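Local coordinates for protein putative sugar ABC transporter (Yersinia enterocolitica subsp. enterocolitica 8081, PDB 5ULB) that probably serves as the periplasmic sugar-binding component of an ABC transporter, holding a methylthioribose-like sugar between two alpha/beta lobes, at residues A[24-27]-A[33-36]; A[53-58]-A[65-70]; A[105-110]-A[156-161]; A[118-123]-A[267-272]. All coordinates share one frame; numbering follows the deposited sequence. Where two conformers were deposited one is given.

Contact 1 of 4, residues A[24-27]-A[33-36]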
# COMPACT_ATOMS: atom_id res chain seq x y z
N VAL A 24 -13.55 -6.35 4.77
CA VAL A 24 -12.26 -5.68 4.70
C VAL A 24 -12.37 -4.31 5.34
O VAL A 24 -13.27 -3.51 4.93
CB VAL A 24 -11.82 -5.55 3.23
CG1 VAL A 24 -10.47 -4.88 3.10
CG2 VAL A 24 -11.91 -6.88 2.53
N ILE A 25 -11.58 -3.99 6.33
CA ILE A 25 -11.61 -2.70 7.03
C ILE A 25 -10.21 -2.12 6.87
O ILE A 25 -9.23 -2.70 7.35
CB ILE A 25 -12.05 -2.83 8.47
CG1 ILE A 25 -13.35 -3.59 8.66
CG2 ILE A 25 -12.20 -1.39 9.02
CD1 ILE A 25 -13.23 -5.06 8.86
N ARG A 26 -10.15 -0.93 6.28
CA ARG A 26 -8.89 -0.25 5.99
C ARG A 26 -8.93 1.12 6.68
O ARG A 26 -9.90 1.90 6.53
CB ARG A 26 -8.55 -0.20 4.53
CG ARG A 26 -7.30 0.58 4.15
CD ARG A 26 -6.76 0.11 2.82
NE ARG A 26 -5.77 1.02 2.32
CZ ARG A 26 -4.62 0.68 1.71
NH1 ARG A 26 -4.07 -0.54 1.85
NH2 ARG A 26 -3.91 1.63 1.17
N ASN A 27 -7.85 1.47 7.41
CA ASN A 27 -7.79 2.67 8.21
C ASN A 27 -7.31 3.91 7.48
O ASN A 27 -6.45 4.63 7.99
CB ASN A 27 -6.92 2.39 9.44
CG ASN A 27 -7.07 3.36 10.55
OD1 ASN A 27 -8.12 4.01 10.74
ND2 ASN A 27 -6.05 3.40 11.43
N ASN A 33 -3.83 4.54 -3.53
CA ASN A 33 -3.30 3.26 -3.07
C ASN A 33 -4.43 2.40 -2.50
O ASN A 33 -4.54 1.24 -2.81
CB ASN A 33 -2.20 3.52 -2.02
CG ASN A 33 -1.44 2.25 -1.66
OD1 ASN A 33 -1.75 1.61 -0.67
ND2 ASN A 33 -0.34 2.02 -2.44
N THR A 34 -5.24 3.03 -1.64
CA THR A 34 -6.36 2.38 -1.07
C THR A 34 -7.36 1.88 -2.12
O THR A 34 -7.90 0.76 -2.03
CB THR A 34 -7.07 3.33 -0.04
OG1 THR A 34 -6.17 3.55 1.04
CG2 THR A 34 -8.37 2.74 0.44
N THR A 35 -7.68 2.74 -3.08
CA THR A 35 -8.59 2.41 -4.10
C THR A 35 -8.15 1.10 -4.87
O THR A 35 -8.94 0.21 -5.15
CB THR A 35 -8.84 3.60 -5.08
OG1 THR A 35 -9.31 4.68 -4.26
CG2 THR A 35 -9.73 3.25 -6.20
N GLN A 36 -6.86 1.04 -5.19
CA GLN A 36 -6.32 -0.14 -5.80
C GLN A 36 -6.31 -1.42 -4.91
O GLN A 36 -6.67 -2.50 -5.38
CB GLN A 36 -4.92 0.16 -6.34
CG GLN A 36 -4.82 1.16 -7.44
CD GLN A 36 -3.35 1.47 -7.75
OE1 GLN A 36 -2.76 0.86 -8.69
NE2 GLN A 36 -2.77 2.40 -6.98
O HOH W 1 -1.92 -1.07 -0.12
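With CG anti to the backbone N (chi1 176°) and the chain extended from CG to NE, Arg-26 reaches from the end of its strand to the helix at 33-36, where Thr-34 and Asn-33 wait at one edge of its guanidinium. Asn-33 has its CG likewise anti to the backbone N, which swings its amide toward the strand. Thr-34 OG1 is gripped side-on by two nitrogens: Arg-26 NE lies 2.9 Å and Arg-26 NH2 3.0 Å from it, both bonds noticeably bent. A straighter bond (154°) runs from Arg-26 NH2 to Asn-33 OD1 at 2.8 Å, meeting a lone pair in the carbonyl plane. Guanidinium and amide are nearly coplanar, 25° apart, although the two chains cross at about a right angle. A water closes a ring beside them, accepting from Arg-26 NH1 at 3.0 Å and donating to Asn-33 OD1 at 2.7 Å. Together with a bond from Arg-26 NH1 to Ser-82 OG, these fix the rotation of the guanidinium within a buried contact. Around it, Asp-31 shares a hydrogen bond with Thr-34 OG1. Arg-26 therefore acts as a second-shell residue that steadies Asn-33, whose side chain touches the bound sugar. The contact joins the first strand and helix of a beta-alpha-beta unit, at the strand end where alpha/beta sugar-binding lobes place their ligand pocket.

Contact 2 of 4, residues A[53-58]-A[65-70]; sequences DTFLSN and QDFVNQ
Phe-55 lays its CB over one face of the Phe-67 ring, and this is where the contact packs tightly. That carbon lies 4.0 Å from the centroid of the Phe-67 ring and only 15° off the ring normal, a CH-pi contact displaced somewhat toward the rim. The two rings meet at an oblique tilt, planes 37° apart and centroids 5.2 Å apart, with Phe-55 CD1 lying 3.8 Å from Phe-67 CD1. At its edge the same Phe-67 ring abuts the backbone at the end of the strand: Phe-67 CE2 comes within 3.4 Å of Leu-56 O, and Ser-57 CA follows more loosely. A chi1 of -71° sends the Phe-67 ring off the helix to the strand, where it takes both contacts at once. The other side is looser. No hydrogen bond links the segments, both phenylalanines remain partly exposed, and Gln-70, on the exposed flank, has its CB directed toward the strand but makes no contact with it. Strand 51-56 is the outermost strand at this end of the sheet. Helix 61-73 lies over one of its faces, with Phe-67 and Val-68 also reaching Ile-25 of strand 21-26, while Leu-56 faces the other way, onto Thr-34 and Leu-38 of helix 32-48.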
# COMPACT_ATOMS: atom_id res chain seq x y z
N ASP A 53 -17.28 -7.27 1.54
CA ASP A 53 -17.82 -6.01 2.03
C ASP A 53 -16.65 -5.16 2.51
O ASP A 53 -15.94 -5.60 3.41
CB ASP A 53 -18.82 -6.25 3.19
CG ASP A 53 -20.12 -6.92 2.76
OD1 ASP A 53 -20.46 -6.89 1.58
OD2 ASP A 53 -20.83 -7.44 3.68
N THR A 54 -16.49 -3.99 2.01
CA THR A 54 -15.39 -3.09 2.28
C THR A 54 -15.80 -1.84 3.08
O THR A 54 -16.87 -1.30 2.88
CB THR A 54 -14.58 -2.70 1.02
OG1 THR A 54 -15.39 -1.96 0.15
CG2 THR A 54 -14.12 -3.91 0.25
N PHE A 55 -14.90 -1.41 3.96
CA PHE A 55 -15.19 -0.33 4.92
C PHE A 55 -13.88 0.49 5.05
O PHE A 55 -12.80 -0.08 5.26
CB PHE A 55 -15.57 -0.88 6.28
CG PHE A 55 -16.74 -1.76 6.25
CD1 PHE A 55 -18.02 -1.23 6.33
CD2 PHE A 55 -16.60 -3.16 6.09
CE1 PHE A 55 -19.16 -2.13 6.32
CE2 PHE A 55 -17.66 -4.00 6.10
CZ PHE A 55 -18.96 -3.43 6.14
N LEU A 56 -14.01 1.81 4.94
CA LEU A 56 -12.88 2.76 5.11
C LEU A 56 -13.15 3.69 6.27
O LEU A 56 -14.23 4.25 6.36
CB LEU A 56 -12.67 3.62 3.88
CG LEU A 56 -12.06 2.85 2.70
CD1 LEU A 56 -12.01 3.72 1.48
CD2 LEU A 56 -10.69 2.28 3.01
N SER A 57 -12.18 3.84 7.17
CA SER A 57 -12.34 4.68 8.32
C SER A 57 -12.05 6.15 8.10
O SER A 57 -12.26 6.97 9.06
CB SER A 57 -11.45 4.25 9.48
OG SER A 57 -10.10 4.56 9.10
N ASN A 58 -11.45 6.49 6.93
CA ASN A 58 -10.88 7.85 6.65
C ASN A 58 -9.73 8.20 7.63
O ASN A 58 -9.35 9.39 7.76
CB ASN A 58 -11.82 9.06 6.57
CG ASN A 58 -12.29 9.40 5.11
OD1 ASN A 58 -11.58 9.87 4.11
ND2 ASN A 58 -13.55 9.23 5.03
N GLN A 65 -12.21 0.89 14.60
CA GLN A 65 -12.62 -0.02 15.59
C GLN A 65 -14.08 -0.40 15.59
O GLN A 65 -14.43 -1.60 15.72
CB GLN A 65 -12.17 0.42 16.99
CG GLN A 65 -10.65 0.53 17.19
CD GLN A 65 -10.33 1.17 18.46
OE1 GLN A 65 -10.32 0.56 19.55
NE2 GLN A 65 -10.01 2.48 18.36
N ASP A 66 -14.91 0.63 15.39
CA ASP A 66 -16.37 0.30 15.30
C ASP A 66 -16.66 -0.65 14.09
O ASP A 66 -17.43 -1.60 14.24
CB ASP A 66 -17.15 1.61 15.13
CG ASP A 66 -17.16 2.47 16.36
OD1 ASP A 66 -16.84 1.99 17.50
OD2 ASP A 66 -17.59 3.65 16.14
N PHE A 67 -16.04 -0.38 12.94
CA PHE A 67 -16.22 -1.24 11.79
C PHE A 67 -15.78 -2.66 12.06
O PHE A 67 -16.43 -3.63 11.67
CB PHE A 67 -15.62 -0.72 10.52
CG PHE A 67 -16.30 0.46 9.91
CD1 PHE A 67 -17.61 0.50 9.68
CD2 PHE A 67 -15.51 1.48 9.38
CE1 PHE A 67 -18.20 1.55 9.01
CE2 PHE A 67 -16.10 2.52 8.66
CZ PHE A 67 -17.46 2.56 8.51
N VAL A 68 -14.65 -2.81 12.71
CA VAL A 68 -14.17 -4.17 12.99
C VAL A 68 -15.03 -4.92 13.99
O VAL A 68 -15.42 -6.09 13.80
CB VAL A 68 -12.65 -4.21 13.37
CG1 VAL A 68 -12.23 -5.63 13.66
CG2 VAL A 68 -11.77 -3.49 12.41
N ASN A 69 -15.42 -4.20 15.04
CA ASN A 69 -16.26 -4.76 16.00
C ASN A 69 -17.67 -5.19 15.43
O ASN A 69 -18.19 -6.27 15.72
CB ASN A 69 -16.47 -3.79 17.16
CG ASN A 69 -15.26 -3.77 18.11
OD1 ASN A 69 -14.65 -4.84 18.38
ND2 ASN A 69 -14.99 -2.66 18.71
N GLN A 70 -18.17 -4.38 14.54
CA GLN A 70 -19.42 -4.72 13.88
C GLN A 70 -19.26 -5.95 12.98
O GLN A 70 -20.09 -6.84 12.97
CB GLN A 70 -19.94 -3.59 13.08
CG GLN A 70 -20.39 -2.41 13.94
CD GLN A 70 -20.61 -1.11 13.24
OE1 GLN A 70 -20.82 -1.05 12.07
NE2 GLN A 70 -20.61 -0.01 14.04

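Contact 3 of 4, residues A[105-110]-A[156-161]; sequences VFDTAI and MERRQA
Asp-107 and Arg-158 carry this contact, joined by a single salt bridge between the end of a strand and helix 154-169. Along 105-110, Val-105 is still in the strand and pairs through its backbone with Thr-118 and Thr-120. Phe-106 follows, the last strand residue; its ring sits beneath the carboxylate of Asp-107, whose CG lies 3.5 Å above the ring plane toward the rim. At Asp-107 the backbone adopts a left-handed conformation (phi 50°). Asp-107 OD1 meets Arg-158 NH2 at 3.0 Å, at the edge of the guanidinium, with the carboxylate tilted 37° from that plane. Arg-158 comes to this point by bending at chi3 (-69°), and its NE forms a second salt bridge with Asp-124. Thr-108 turns back, its OG1 bonding Phe-106 O at 2.9 Å. A water that accepts from Arg-158 NH1 at 2.9 Å also donates, weakly, to Thr-108 O. Asp-107 and Arg-159 both line the sugar pocket, and Arg-159 NH1 bonds the sugar O3. The salt bridge thus spans the cleft beside the ligand: strand 102-106 lies between strands 78-82 and 118-122 in one lobe, while helix 154-169 follows strand 143-148 in the other.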
# COMPACT_ATOMS: atom_id res chain seq x y z
N VAL A 105 -3.88 -9.62 8.00
CA VAL A 105 -3.75 -8.25 8.15
C VAL A 105 -2.61 -7.73 7.30
O VAL A 105 -1.67 -8.45 6.97
CB VAL A 105 -3.63 -7.76 9.60
CG1 VAL A 105 -4.85 -8.26 10.44
CG2 VAL A 105 -2.33 -8.18 10.24
N PHE A 106 -2.74 -6.45 6.91
CA PHE A 106 -1.74 -5.75 6.09
C PHE A 106 -1.37 -4.45 6.77
O PHE A 106 -2.26 -3.69 7.18
CB PHE A 106 -2.26 -5.49 4.71
CG PHE A 106 -1.31 -4.69 3.85
CD1 PHE A 106 -0.04 -5.20 3.48
CD2 PHE A 106 -1.62 -3.45 3.48
CE1 PHE A 106 0.82 -4.40 2.78
CE2 PHE A 106 -0.72 -2.67 2.75
CZ PHE A 106 0.54 -3.09 2.45
N ASP A 107 -0.09 -4.16 6.95
CA ASP A 107 0.38 -2.91 7.54
C ASP A 107 -0.31 -2.59 8.85
O ASP A 107 -0.59 -1.40 9.11
CB ASP A 107 0.16 -1.75 6.53
CG ASP A 107 1.30 -1.60 5.56
OD1 ASP A 107 2.35 -2.29 5.67
OD2 ASP A 107 1.13 -0.68 4.66
N THR A 108 -0.45 -3.61 9.67
CA THR A 108 -1.18 -3.49 10.92
C THR A 108 -0.26 -3.79 12.09
O THR A 108 0.59 -4.67 12.01
CB THR A 108 -2.44 -4.41 10.88
OG1 THR A 108 -3.32 -3.89 9.88
CG2 THR A 108 -3.19 -4.51 12.19
N ALA A 109 -0.41 -3.04 13.17
CA ALA A 109 0.43 -3.20 14.33
C ALA A 109 -0.01 -4.33 15.18
O ALA A 109 -1.10 -4.27 15.78
CB ALA A 109 0.40 -1.89 15.12
N ILE A 110 0.79 -5.37 15.27
CA ILE A 110 0.51 -6.58 16.00
C ILE A 110 1.70 -6.91 16.94
O ILE A 110 2.81 -6.96 16.49
CB ILE A 110 0.21 -7.77 15.16
CG1 ILE A 110 -0.99 -7.47 14.20
CG2 ILE A 110 0.00 -9.01 15.99
CD1 ILE A 110 -2.32 -7.40 14.90
N MSE A 156 4.93 3.59 7.99
CA MSE A 156 5.57 4.89 8.17
C MSE A 156 6.67 4.75 9.19
O MSE A 156 7.77 5.38 9.02
CB MSE A 156 4.56 5.94 8.56
CG MSE A 156 3.60 6.29 7.42
SE MSE A 156 4.48 7.29 6.09
CE MSE A 156 3.29 6.95 4.58
N GLU A 157 6.49 4.05 10.27
CA GLU A 157 7.55 3.97 11.26
C GLU A 157 8.75 3.15 10.70
O GLU A 157 9.91 3.52 10.95
CB GLU A 157 7.00 3.49 12.59
CG GLU A 157 6.07 4.59 13.29
CD GLU A 157 6.69 6.05 13.69
OE1 GLU A 157 5.76 6.97 13.98
OE2 GLU A 157 8.07 6.31 13.72
N ARG A 158 8.49 2.10 9.92
CA ARG A 158 9.61 1.37 9.32
C ARG A 158 10.35 2.18 8.27
O ARG A 158 11.58 2.12 8.18
CB ARG A 158 9.09 0.10 8.73
CG ARG A 158 8.60 -0.98 9.78
CD ARG A 158 8.20 -2.25 9.03
NE ARG A 158 7.07 -2.20 8.24
CZ ARG A 158 5.76 -2.50 8.61
NH1 ARG A 158 5.51 -2.94 9.90
NH2 ARG A 158 4.63 -2.27 7.65
N ARG A 159 9.63 2.95 7.47
CA ARG A 159 10.29 3.84 6.47
C ARG A 159 11.12 4.89 7.17
O ARG A 159 12.25 5.18 6.74
CB ARG A 159 9.27 4.46 5.57
CG ARG A 159 8.61 3.42 4.67
CD ARG A 159 7.34 3.82 3.96
NE ARG A 159 6.69 2.69 3.38
CZ ARG A 159 5.49 2.69 2.82
NH1 ARG A 159 4.86 3.83 2.52
NH2 ARG A 159 4.90 1.56 2.54
N GLN A 160 10.61 5.47 8.26
CA GLN A 160 11.35 6.50 8.97
C GLN A 160 12.65 5.88 9.57
O GLN A 160 13.68 6.55 9.51
CB GLN A 160 10.48 7.03 10.16
CG GLN A 160 11.15 8.06 11.06
CD GLN A 160 11.48 9.35 10.33
OE1 GLN A 160 10.89 9.69 9.29
NE2 GLN A 160 12.29 10.16 10.98
N ALA A 161 12.61 4.68 10.08
CA ALA A 161 13.84 4.06 10.67
C ALA A 161 14.89 3.87 9.55
O ALA A 161 16.07 4.17 9.76
CB ALA A 161 13.54 2.76 11.37
O HOH W 2 2.82 -3.93 9.67

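Contact 4 of 4, residues A[118-123]-A[267-272]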
# COMPACT_ATOMS: atom_id res chain seq x y z
N THR A 118 -2.09 -14.37 9.75
CA THR A 118 -0.97 -13.96 8.95
C THR A 118 -0.83 -12.46 8.97
O THR A 118 -1.81 -11.75 8.68
CB THR A 118 -1.06 -14.45 7.47
OG1 THR A 118 -1.27 -15.84 7.42
CG2 THR A 118 0.14 -14.04 6.64
N VAL A 119 0.40 -11.93 9.21
CA VAL A 119 0.69 -10.54 9.09
C VAL A 119 1.43 -10.29 7.80
O VAL A 119 2.40 -11.00 7.49
CB VAL A 119 1.45 -9.99 10.30
CG1 VAL A 119 0.68 -10.19 11.61
CG2 VAL A 119 2.84 -10.56 10.40
N THR A 120 0.98 -9.33 7.01
CA THR A 120 1.58 -9.02 5.77
C THR A 120 2.04 -7.59 5.72
O THR A 120 1.47 -6.71 6.38
CB THR A 120 0.70 -9.36 4.56
OG1 THR A 120 -0.35 -8.42 4.37
CG2 THR A 120 0.07 -10.79 4.60
N GLN A 121 3.10 -7.33 4.93
CA GLN A 121 3.67 -6.00 4.81
C GLN A 121 4.53 -5.95 3.57
O GLN A 121 4.89 -6.98 3.03
CB GLN A 121 4.46 -5.61 6.03
CG GLN A 121 5.49 -6.64 6.48
CD GLN A 121 4.95 -7.87 7.28
OE1 GLN A 121 3.96 -7.74 7.99
NE2 GLN A 121 5.48 -9.05 7.02
N GLN A 122 4.85 -4.75 3.13
CA GLN A 122 5.88 -4.58 2.12
C GLN A 122 7.22 -4.55 2.82
O GLN A 122 7.32 -4.48 4.02
CB GLN A 122 5.62 -3.27 1.31
CG GLN A 122 4.25 -3.25 0.61
CD GLN A 122 3.75 -1.90 0.22
OE1 GLN A 122 3.57 -1.62 -1.02
NE2 GLN A 122 3.54 -1.06 1.16
N ASP A 123 8.30 -4.62 2.02
CA ASP A 123 9.67 -4.47 2.57
C ASP A 123 9.95 -3.01 2.66
O ASP A 123 10.53 -2.40 1.75
CB ASP A 123 10.66 -5.21 1.62
CG ASP A 123 12.07 -5.18 2.15
OD1 ASP A 123 12.37 -4.44 3.13
OD2 ASP A 123 12.89 -5.95 1.59
N ALA A 267 -5.34 -8.87 -3.32
CA ALA A 267 -5.63 -10.24 -3.74
C ALA A 267 -4.95 -11.26 -2.81
O ALA A 267 -5.58 -12.28 -2.52
CB ALA A 267 -5.20 -10.41 -5.16
N VAL A 268 -3.65 -11.04 -2.51
CA VAL A 268 -2.99 -12.03 -1.69
C VAL A 268 -3.61 -12.13 -0.33
O VAL A 268 -3.66 -13.25 0.23
CB VAL A 268 -1.49 -11.73 -1.72
CG1 VAL A 268 -0.76 -12.40 -0.59
CG2 VAL A 268 -0.90 -12.08 -3.10
N ASN A 269 -3.95 -11.00 0.29
CA ASN A 269 -4.67 -11.13 1.58
C ASN A 269 -5.95 -11.92 1.46
O ASN A 269 -6.24 -12.70 2.38
CB ASN A 269 -4.86 -9.71 2.18
CG ASN A 269 -3.61 -9.23 2.91
OD1 ASN A 269 -3.49 -9.52 4.13
ND2 ASN A 269 -2.65 -8.59 2.25
N LEU A 270 -6.68 -11.78 0.39
CA LEU A 270 -7.87 -12.62 0.17
C LEU A 270 -7.48 -14.07 0.06
O LEU A 270 -8.14 -14.92 0.61
CB LEU A 270 -8.68 -12.04 -1.03
CG LEU A 270 -10.08 -12.56 -1.20
CD1 LEU A 270 -10.15 -13.94 -1.80
CD2 LEU A 270 -10.96 -12.39 -0.03
N ARG A 271 -6.46 -14.37 -0.78
CA ARG A 271 -6.01 -15.76 -0.94
C ARG A 271 -5.70 -16.39 0.42
O ARG A 271 -6.01 -17.55 0.70
CB ARG A 271 -4.75 -15.83 -1.83
CG ARG A 271 -4.96 -15.41 -3.23
CD ARG A 271 -3.63 -15.53 -3.99
NE ARG A 271 -3.70 -14.89 -5.29
CZ ARG A 271 -2.66 -14.71 -6.10
NH1 ARG A 271 -1.48 -15.13 -5.75
NH2 ARG A 271 -2.81 -14.14 -7.25
N LEU A 272 -5.00 -15.64 1.29
CA LEU A 272 -4.67 -16.12 2.62
C LEU A 272 -5.89 -16.46 3.47
O LEU A 272 -5.94 -17.49 4.08
CB LEU A 272 -3.73 -15.13 3.35
CG LEU A 272 -2.29 -15.09 2.79
CD1 LEU A 272 -1.62 -13.79 3.19
CD2 LEU A 272 -1.55 -16.28 3.38
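Thr-120 and Asn-269 make the polar link by which helix 262-278 packs on the sheet of one alpha/beta lobe of this periplasmic binding protein fold. Asn-269 ND2 donates to Thr-120 OG1 at 3.1 Å with an N-H...O angle of 154°, and the hydroxyl lies almost in the amide plane. Beside this bond, Leu-272 CD1 fills the apolar part of the interface, meeting Thr-120 CG2 tip to tip at 3.7 Å and Thr-118 CG2 at 3.9 Å. A chi1 of 76° at Thr-120 splits the work of its two branches, OG1 to the amide and CG2 to the leucine. Strand and helix run nearly antiparallel, at 170°, with their axes 10.3 Å apart. In the next shell, the polar atoms of this buried contact have further partners. Thr-120 OG1 also bonds Val-105 O of the neighbouring strand, Asn-269 OD1 bonds Ser-104 OG, and Asn-269 ND2 has the carbonyl of Ile-265, one helical turn back, as another acceptor. The amide is therefore held from both its ends. Farther along, the strand leaves the helix and runs to the sugar: Asp-123 caps the following helix through its OD1 and Ser-126 N, and Gln-122 NE2 hydrogen-bonds O2 of the bound sugar in either anomer.

In the fold
All four contacts reach one mixed sheet, whose strands 51-56, 21-26, 78-82, 102-106 and 118-122 lie side by side and parallel in that order. Contacts 1 and 2 come first and in series along the chain, their centres about 11 Å apart, on the adjoining strands 21-26 and 51-56; Asn-27 OD1 and Ser-57 OG meet between them. Contacts 3 and 4 interleave in sequence, share the paired strands 102-106 and 118-122, and have centres about 13 Å apart. Contact 2, at the sheet edge, lies farthest from contact 3, about 19 Å between centres. Contacts 1, 2 and 4 build one lobe, whereas contact 3 crosses to the other, consistent with closure around the bound sugar.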